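Pyridoxine 4-oxidase (Mesorhizobium loti, PDB 4HA6) oxidises the 4-hydroxymethyl group of pyridoxine to the aldehyde pyridoxal with its FAD cofactor, passing the electrons to molecular oxygen, as a member of the GMC oxidoreductase family. Local coordinates at residues Pro152-Leu164 with Arg406-Arg418. Sequence-based numbering, arbitrary orientation. Where two conformers were deposited one is given.
Sequences PLARAFIEAGASL and RTIGHRDELAGWR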
ATOM      1  N   PRO A 152      -9.238  23.479   9.148  1.00 15.01           N
ATOM      2  CA  PRO A 152      -9.681  24.613   8.331  1.00 14.07           C
ATOM      3  C   PRO A 152      -8.801  24.811   7.090  1.00 10.94           C
ATOM      4  O   PRO A 152      -9.323  25.239   6.057  1.00 11.36           O
ATOM      5  CB  PRO A 152      -9.587  25.815   9.294  1.00 17.47           C
ATOM      6  CG  PRO A 152      -8.778  25.353  10.452  1.00 19.00           C
ATOM      7  CD  PRO A 152      -9.000  23.864  10.550  1.00 14.01           C
ATOM      8  N   LEU A 153      -7.507  24.486   7.184  1.00 11.98           N
ATOM      9  CA  LEU A 153      -6.622  24.434   6.007  1.00 16.98           C
ATOM     10  C   LEU A 153      -7.136  23.464   4.937  1.00  9.32           C
ATOM     11  O   LEU A 153      -7.197  23.811   3.751  1.00  8.55           O
ATOM     12  CB  LEU A 153      -5.183  24.040   6.403  1.00 13.79           C
ATOM     13  CG  LEU A 153      -4.157  23.859   5.273  1.00 21.36           C
ATOM     14  CD1 LEU A 153      -4.176  25.024   4.266  1.00 18.09           C
ATOM     15  CD2 LEU A 153      -2.744  23.679   5.827  1.00 15.91           C
ATOM     16  N   ALA A 154      -7.496  22.250   5.354  1.00  8.31           N
ATOM     17  CA  ALA A 154      -8.011  21.245   4.421  1.00  6.84           C
ATOM     18  C   ALA A 154      -9.344  21.667   3.808  1.00  8.53           C
ATOM     19  O   ALA A 154      -9.600  21.424   2.621  1.00  6.52           O
ATOM     20  CB  ALA A 154      -8.139  19.890   5.092  1.00  9.45           C
ATOM     21  N   ARG A 155     -10.202  22.304   4.601  1.00 11.69           N
ATOM     22  CA  ARG A 155     -11.470  22.765   4.052  1.00  6.17           C
ATOM     23  C   ARG A 155     -11.238  23.846   3.005  1.00  7.83           C
ATOM     24  O   ARG A 155     -11.975  23.949   2.020  1.00 11.34           O
ATOM     25  CB  ARG A 155     -12.409  23.267   5.155  1.00 11.33           C
ATOM     26  CG  ARG A 155     -12.969  22.159   6.029  1.00 10.85           C
ATOM     27  CD  ARG A 155     -13.987  22.696   7.021  1.00 34.03           C
ATOM     28  NE  ARG A 155     -13.481  22.672   8.392  1.00 40.89           N
ATOM     29  CZ  ARG A 155     -13.079  23.752   9.058  1.00 39.31           C
ATOM     30  NH1 ARG A 155     -13.127  24.948   8.476  1.00 31.81           N
ATOM     31  NH2 ARG A 155     -12.634  23.636  10.305  1.00 29.59           N
ATOM     32  N   ALA A 156     -10.215  24.660   3.229  1.00 10.47           N
ATOM     33  CA  ALA A 156      -9.888  25.738   2.314  1.00  5.95           C
ATOM     34  C   ALA A 156      -9.347  25.133   1.015  1.00 12.30           C
ATOM     35  O   ALA A 156      -9.631  25.623  -0.093  1.00 10.40           O
ATOM     36  CB  ALA A 156      -8.873  26.658   2.948  1.00  7.69           C
ATOM     37  N   PHE A 157      -8.568  24.064   1.159  1.00  5.22           N
ATOM     38  CA  PHE A 157      -8.006  23.365   0.017  1.00  8.37           C
ATOM     39  C   PHE A 157      -9.154  22.771  -0.792  1.00 10.17           C
ATOM     40  O   PHE A 157      -9.199  22.889  -2.024  1.00  7.71           O
ATOM     41  CB  PHE A 157      -7.074  22.273   0.521  1.00  6.83           C
ATOM     42  CG  PHE A 157      -6.599  21.323  -0.540  1.00  7.28           C
ATOM     43  CD1 PHE A 157      -5.579  21.689  -1.415  1.00 10.13           C
ATOM     44  CD2 PHE A 157      -7.137  20.041  -0.630  1.00  9.07           C
ATOM     45  CE1 PHE A 157      -5.116  20.801  -2.385  1.00  5.47           C
ATOM     46  CE2 PHE A 157      -6.683  19.141  -1.600  1.00 14.10           C
ATOM     47  CZ  PHE A 157      -5.673  19.522  -2.476  1.00  8.21           C
ATOM     48  N   ILE A 158     -10.094  22.160  -0.082  1.00  5.92           N
ATOM     49  CA  ILE A 158     -11.241  21.514  -0.715  1.00 10.82           C
ATOM     50  C   ILE A 158     -12.045  22.541  -1.509  1.00 13.78           C
ATOM     51  O   ILE A 158     -12.431  22.281  -2.650  1.00  9.99           O
ATOM     52  CB  ILE A 158     -12.089  20.747   0.335  1.00 12.45           C
ATOM     53  CG1 ILE A 158     -11.402  19.421   0.681  1.00  9.38           C
ATOM     54  CG2 ILE A 158     -13.508  20.452  -0.167  1.00 10.47           C
ATOM     55  CD1 ILE A 158     -12.016  18.689   1.843  1.00  3.45           C
ATOM     56  N   GLU A 159     -12.258  23.717  -0.918  1.00 10.43           N
ATOM     57  CA  GLU A 159     -12.930  24.825  -1.603  1.00  9.80           C
ATOM     58  C   GLU A 159     -12.181  25.293  -2.853  1.00 14.32           C
ATOM     59  O   GLU A 159     -12.794  25.620  -3.868  1.00 13.24           O
ATOM     60  CB  GLU A 159     -13.096  26.011  -0.650  1.00 10.40           C
ATOM     61  CG  GLU A 159     -14.198  25.818   0.376  1.00 19.21           C
ATOM     62  CD  GLU A 159     -15.561  25.683  -0.276  1.00 30.74           C
ATOM     63  OE1 GLU A 159     -15.778  26.300  -1.347  1.00 25.03           O
ATOM     64  OE2 GLU A 159     -16.408  24.957   0.278  1.00 28.95           O
ATOM     65  N   ALA A 160     -10.855  25.348  -2.768  1.00  7.94           N
ATOM     66  CA  ALA A 160     -10.047  25.758  -3.911  1.00  9.07           C
ATOM     67  C   ALA A 160     -10.249  24.788  -5.067  1.00  8.64           C
ATOM     68  O   ALA A 160     -10.506  25.203  -6.198  1.00 11.87           O
ATOM     69  CB  ALA A 160      -8.573  25.837  -3.517  1.00  8.95           C
ATOM     70  N   GLY A 161     -10.132  23.495  -4.779  1.00  7.08           N
ATOM     71  CA  GLY A 161     -10.408  22.476  -5.776  1.00  7.36           C
ATOM     72  C   GLY A 161     -11.822  22.541  -6.345  1.00  9.23           C
ATOM     73  O   GLY A 161     -12.021  22.400  -7.550  1.00  8.76           O
ATOM     74  N   ALA A 162     -12.802  22.735  -5.470  1.00 12.01           N
ATOM     75  CA  ALA A 162     -14.202  22.809  -5.876  1.00 15.74           C
ATOM     76  C   ALA A 162     -14.466  24.000  -6.794  1.00  8.02           C
ATOM     77  O   ALA A 162     -15.260  23.903  -7.729  1.00 19.70           O
ATOM     78  CB  ALA A 162     -15.116  22.854  -4.648  1.00 10.48           C
ATOM     79  N   SER A 163     -13.806  25.124  -6.524  1.00 13.15           N
ATOM     80  CA  SER A 163     -13.975  26.310  -7.356  0.58 14.40           C
ATOM     81  C   SER A 163     -13.429  26.067  -8.757  1.00 15.48           C
ATOM     82  O   SER A 163     -13.891  26.683  -9.726  1.00 10.57           O
ATOM     83  CB  SER A 163     -13.289  27.521  -6.727  0.58 15.13           C
ATOM     84  OG  SER A 163     -11.879  27.398  -6.772  0.58 14.51           O
ATOM     85  N   LEU A 164     -12.462  25.158  -8.869  1.00 10.77           N
ATOM     86  CA  LEU A 164     -11.831  24.895 -10.159  1.00  9.19           C
ATOM     87  C   LEU A 164     -12.685  23.976 -11.032  1.00 11.22           C
ATOM     88  O   LEU A 164     -12.395  23.787 -12.212  1.00 12.58           O
ATOM     89  CB  LEU A 164     -10.427  24.325  -9.962  1.00 12.71           C
ATOM     90  CG  LEU A 164      -9.416  25.398  -9.570  1.00  8.13           C
ATOM     91  CD1 LEU A 164      -8.120  24.819  -8.979  1.00  8.80           C
ATOM     92  CD2 LEU A 164      -9.101  26.263 -10.792  1.00  6.72           C
ATOM     93  N   ARG A 406       0.134  23.816  -8.033  1.00  6.31           N
ATOM     94  CA  ARG A 406       0.376  25.244  -7.906  1.00  9.73           C
ATOM     95  C   ARG A 406      -0.888  26.046  -8.239  1.00  9.45           C
ATOM     96  O   ARG A 406      -1.183  27.027  -7.560  1.00  7.33           O
ATOM     97  CB  ARG A 406       1.577  25.657  -8.754  1.00  9.03           C
ATOM     98  CG  ARG A 406       2.861  24.916  -8.333  1.00  9.89           C
ATOM     99  CD  ARG A 406       4.073  25.429  -9.081  1.00 10.60           C
ATOM    100  NE  ARG A 406       4.428  26.766  -8.630  1.00  9.98           N
ATOM    101  CZ  ARG A 406       5.103  27.644  -9.362  1.00 28.75           C
ATOM    102  NH1 ARG A 406       5.494  27.325 -10.590  1.00 29.99           N
ATOM    103  NH2 ARG A 406       5.381  28.844  -8.870  1.00 21.90           N
ATOM    104  N   THR A 407      -1.649  25.602  -9.242  1.00  5.93           N
ATOM    105  CA  THR A 407      -2.915  26.261  -9.584  1.00  8.87           C
ATOM    106  C   THR A 407      -3.839  26.257  -8.358  1.00 10.54           C
ATOM    107  O   THR A 407      -4.358  27.305  -7.950  1.00 10.38           O
ATOM    108  CB  THR A 407      -3.615  25.597 -10.799  1.00  7.07           C
ATOM    109  OG1 THR A 407      -2.772  25.703 -11.954  1.00 10.19           O
ATOM    110  CG2 THR A 407      -4.944  26.269 -11.112  1.00  4.95           C
ATOM    111  N   ILE A 408      -4.023  25.086  -7.755  1.00  8.79           N
ATOM    112  CA  ILE A 408      -4.838  24.987  -6.545  1.00  6.19           C
ATOM    113  C   ILE A 408      -4.226  25.818  -5.419  1.00  6.60           C
ATOM    114  O   ILE A 408      -4.928  26.602  -4.780  1.00 11.68           O
ATOM    115  CB  ILE A 408      -5.023  23.542  -6.067  1.00  7.56           C
ATOM    116  CG1 ILE A 408      -5.822  22.737  -7.100  1.00  7.46           C
ATOM    117  CG2 ILE A 408      -5.732  23.531  -4.707  1.00  6.30           C
ATOM    118  CD1 ILE A 408      -5.793  21.236  -6.875  1.00 10.93           C
ATOM    119  N   GLY A 409      -2.922  25.654  -5.190  1.00  6.78           N
ATOM    120  CA  GLY A 409      -2.229  26.379  -4.134  1.00  8.60           C
ATOM    121  C   GLY A 409      -2.396  27.896  -4.131  1.00 10.66           C
ATOM    122  O   GLY A 409      -2.400  28.521  -3.062  1.00  9.31           O
ATOM    123  N   HIS A 410      -2.542  28.487  -5.313  1.00  8.51           N
ATOM    124  CA  HIS A 410      -2.606  29.943  -5.429  1.00 14.01           C
ATOM    125  C   HIS A 410      -4.024  30.482  -5.558  1.00 10.28           C
ATOM    126  O   HIS A 410      -4.214  31.666  -5.840  1.00  9.58           O
ATOM    127  CB  HIS A 410      -1.757  30.425  -6.604  1.00  6.55           C
ATOM    128  CG  HIS A 410      -0.287  30.267  -6.379  1.00 15.05           C
ATOM    129  ND1 HIS A 410       0.342  29.039  -6.414  1.00  8.16           N
ATOM    130  CD2 HIS A 410       0.679  31.175  -6.095  1.00 12.10           C
ATOM    131  CE1 HIS A 410       1.633  29.201  -6.184  1.00 11.06           C
ATOM    132  NE2 HIS A 410       1.866  30.489  -5.991  1.00 16.26           N
ATOM    133  N   ARG A 411      -5.015  29.616  -5.363  1.00 15.52           N
ATOM    134  CA  ARG A 411      -6.407  30.059  -5.426  1.00 14.71           C
ATOM    135  C   ARG A 411      -6.732  31.012  -4.278  1.00 14.38           C
ATOM    136  O   ARG A 411      -6.216  30.855  -3.161  1.00  5.20           O
ATOM    137  CB  ARG A 411      -7.363  28.866  -5.366  1.00 10.22           C
ATOM    138  CG  ARG A 411      -7.317  27.966  -6.587  1.00 10.87           C
ATOM    139  CD  ARG A 411      -7.879  28.676  -7.831  1.00 11.43           C
ATOM    140  NE  ARG A 411      -9.289  29.029  -7.660  1.00 13.64           N
ATOM    141  CZ  ARG A 411     -10.066  29.525  -8.626  1.00 20.42           C
ATOM    142  NH1 ARG A 411      -9.578  29.728  -9.851  1.00 16.53           N
ATOM    143  NH2 ARG A 411     -11.338  29.817  -8.371  1.00 17.52           N
ATOM    144  N   ASP A 412      -7.589  31.990  -4.565  1.00  9.52           N
ATOM    145  CA  ASP A 412      -8.153  32.886  -3.551  1.00 10.86           C
ATOM    146  C   ASP A 412      -8.732  32.155  -2.337  1.00 12.61           C
ATOM    147  O   ASP A 412      -8.728  32.687  -1.230  1.00 13.72           O
ATOM    148  CB  ASP A 412      -9.263  33.731  -4.168  1.00 17.31           C
ATOM    149  CG  ASP A 412      -8.736  34.894  -4.970  1.00 28.01           C
ATOM    150  OD1 ASP A 412      -7.511  35.161  -4.916  1.00 19.98           O
ATOM    151  OD2 ASP A 412      -9.561  35.547  -5.646  1.00 24.98           O
ATOM    152  N   GLU A 413      -9.244  30.946  -2.549  1.00  8.81           N
ATOM    153  CA  GLU A 413      -9.819  30.150  -1.461  1.00  5.94           C
ATOM    154  C   GLU A 413      -8.787  29.777  -0.400  1.00  6.69           C
ATOM    155  O   GLU A 413      -9.153  29.373   0.709  1.00 10.24           O
ATOM    156  CB  GLU A 413     -10.483  28.885  -2.011  1.00  9.59           C
ATOM    157  CG  GLU A 413     -11.760  29.150  -2.816  1.00 14.32           C
ATOM    158  CD  GLU A 413     -11.488  29.743  -4.193  1.00 14.04           C
ATOM    159  OE1 GLU A 413     -12.460  30.177  -4.842  1.00 25.72           O
ATOM    160  OE2 GLU A 413     -10.319  29.769  -4.636  1.00 12.95           O
ATOM    161  N   LEU A 414      -7.504  29.911  -0.735  1.00  5.28           N
ATOM    162  CA  LEU A 414      -6.418  29.613   0.217  1.00 13.98           C
ATOM    163  C   LEU A 414      -5.658  30.879   0.664  1.00 12.85           C
ATOM    164  O   LEU A 414      -4.684  30.799   1.415  1.00 10.29           O
ATOM    165  CB  LEU A 414      -5.446  28.586  -0.380  1.00 12.42           C
ATOM    166  CG  LEU A 414      -5.781  27.098  -0.244  1.00  5.37           C
ATOM    167  CD1 LEU A 414      -4.954  26.293  -1.235  1.00  8.32           C
ATOM    168  CD2 LEU A 414      -5.523  26.602   1.170  1.00  6.15           C
ATOM    169  N   ALA A 415      -6.129  32.040   0.210  1.00  8.78           N
ATOM    170  CA  ALA A 415      -5.519  33.323   0.535  1.00 13.95           C
ATOM    171  C   ALA A 415      -5.506  33.618   2.034  1.00 10.72           C
ATOM    172  O   ALA A 415      -4.682  34.407   2.513  1.00 17.66           O
ATOM    173  CB  ALA A 415      -6.235  34.438  -0.207  1.00 14.00           C
ATOM    174  N   GLY A 416      -6.413  33.000   2.779  1.00  9.50           N
ATOM    175  CA  GLY A 416      -6.423  33.182   4.221  1.00 14.22           C
ATOM    176  C   GLY A 416      -5.247  32.479   4.884  1.00 24.41           C
ATOM    177  O   GLY A 416      -4.825  32.847   5.992  1.00 12.14           O
ATOM    178  N   TRP A 417      -4.701  31.468   4.209  1.00 14.85           N
ATOM    179  CA  TRP A 417      -3.621  30.676   4.806  1.00 12.54           C
ATOM    180  C   TRP A 417      -2.260  30.968   4.198  1.00 17.76           C
ATOM    181  O   TRP A 417      -1.234  30.865   4.883  1.00 11.02           O
ATOM    182  CB  TRP A 417      -3.924  29.177   4.688  1.00 13.46           C
ATOM    183  CG  TRP A 417      -4.999  28.757   5.604  1.00 17.09           C
ATOM    184  CD1 TRP A 417      -6.336  28.657   5.324  1.00 14.93           C
ATOM    185  CD2 TRP A 417      -4.846  28.405   6.977  1.00 11.85           C
ATOM    186  NE1 TRP A 417      -7.022  28.262   6.452  1.00 15.32           N
ATOM    187  CE2 TRP A 417      -6.124  28.099   7.480  1.00 13.96           C
ATOM    188  CE3 TRP A 417      -3.749  28.320   7.836  1.00 20.78           C
ATOM    189  CZ2 TRP A 417      -6.333  27.711   8.802  1.00 23.54           C
ATOM    190  CZ3 TRP A 417      -3.953  27.933   9.139  1.00 29.12           C
ATOM    191  CH2 TRP A 417      -5.231  27.630   9.612  1.00 24.85           C
ATOM    192  N   ARG A 418      -2.263  31.329   2.914  1.00 14.03           N
ATOM    193  CA  ARG A 418      -1.045  31.419   2.120  1.00  8.41           C
ATOM    194  C   ARG A 418      -0.350  32.758   2.320  1.00 13.25           C
ATOM    195  O   ARG A 418      -0.954  33.808   2.121  1.00 17.36           O
ATOM    196  CB  ARG A 418      -1.391  31.221   0.626  1.00 10.96           C
ATOM    197  CG  ARG A 418      -0.190  31.244  -0.318  1.00 12.65           C
ATOM    198  CD  ARG A 418      -0.618  31.246  -1.804  1.00 11.11           C
ATOM    199  NE  ARG A 418      -1.364  32.461  -2.149  1.00 11.62           N
ATOM    200  CZ  ARG A 418      -2.673  32.496  -2.384  1.00 11.85           C
ATOM    201  NH1 ARG A 418      -3.391  31.380  -2.339  1.00  6.83           N
ATOM    202  NH2 ARG A 418      -3.269  33.642  -2.678  1.00 11.98           N
TER
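In what is probably the substrate-binding domain of this GMC oxidoreductase, helix 152-163 lays one flank against the end of helix 392-409 and the loop 410-417 that follows it, with its 3-10 turn at 412-414. Trp-417 begins the contact: the CA of Leu-153 sits over the face of its five-membered ring, 4.1 Å from the centroid, a CH-pi contact, while Pro-152 CG meets CZ2 at 3.8 Å. Small Ala-156 and Ala-160 let the loop come close, with CA atoms of Ala-160 and Glu-413 5.0 Å apart. The methyl CD2 of Leu-414 touches both Leu-153 CD1 (3.7 Å) and Ala-156 CB. With its CG anti to the backbone N (chi1 170°), Phe-157 swings its ring back so that CE1 meets Ile-408 CG2 at 3.6 Å.

Toward the helix end Arg-411 is bent at chi2 and chi3; Leu-164 CD2 lies over one face of its guanidinium, and its NE forms a salt bridge to Glu-413 OE2 (3.3 Å). A methionine in place of Arg-411 would probably leave the Glu-413 carboxylate without its charged mate and free to turn.

Strands 314-320, 333-338 and 355-362 of the antiparallel sheet back the apolar side of the contact: Phe-157 rests on Val-335 and Cys-337, Ile-408 on Met-320, and both Leu-153 and Trp-417 on Tyr-356.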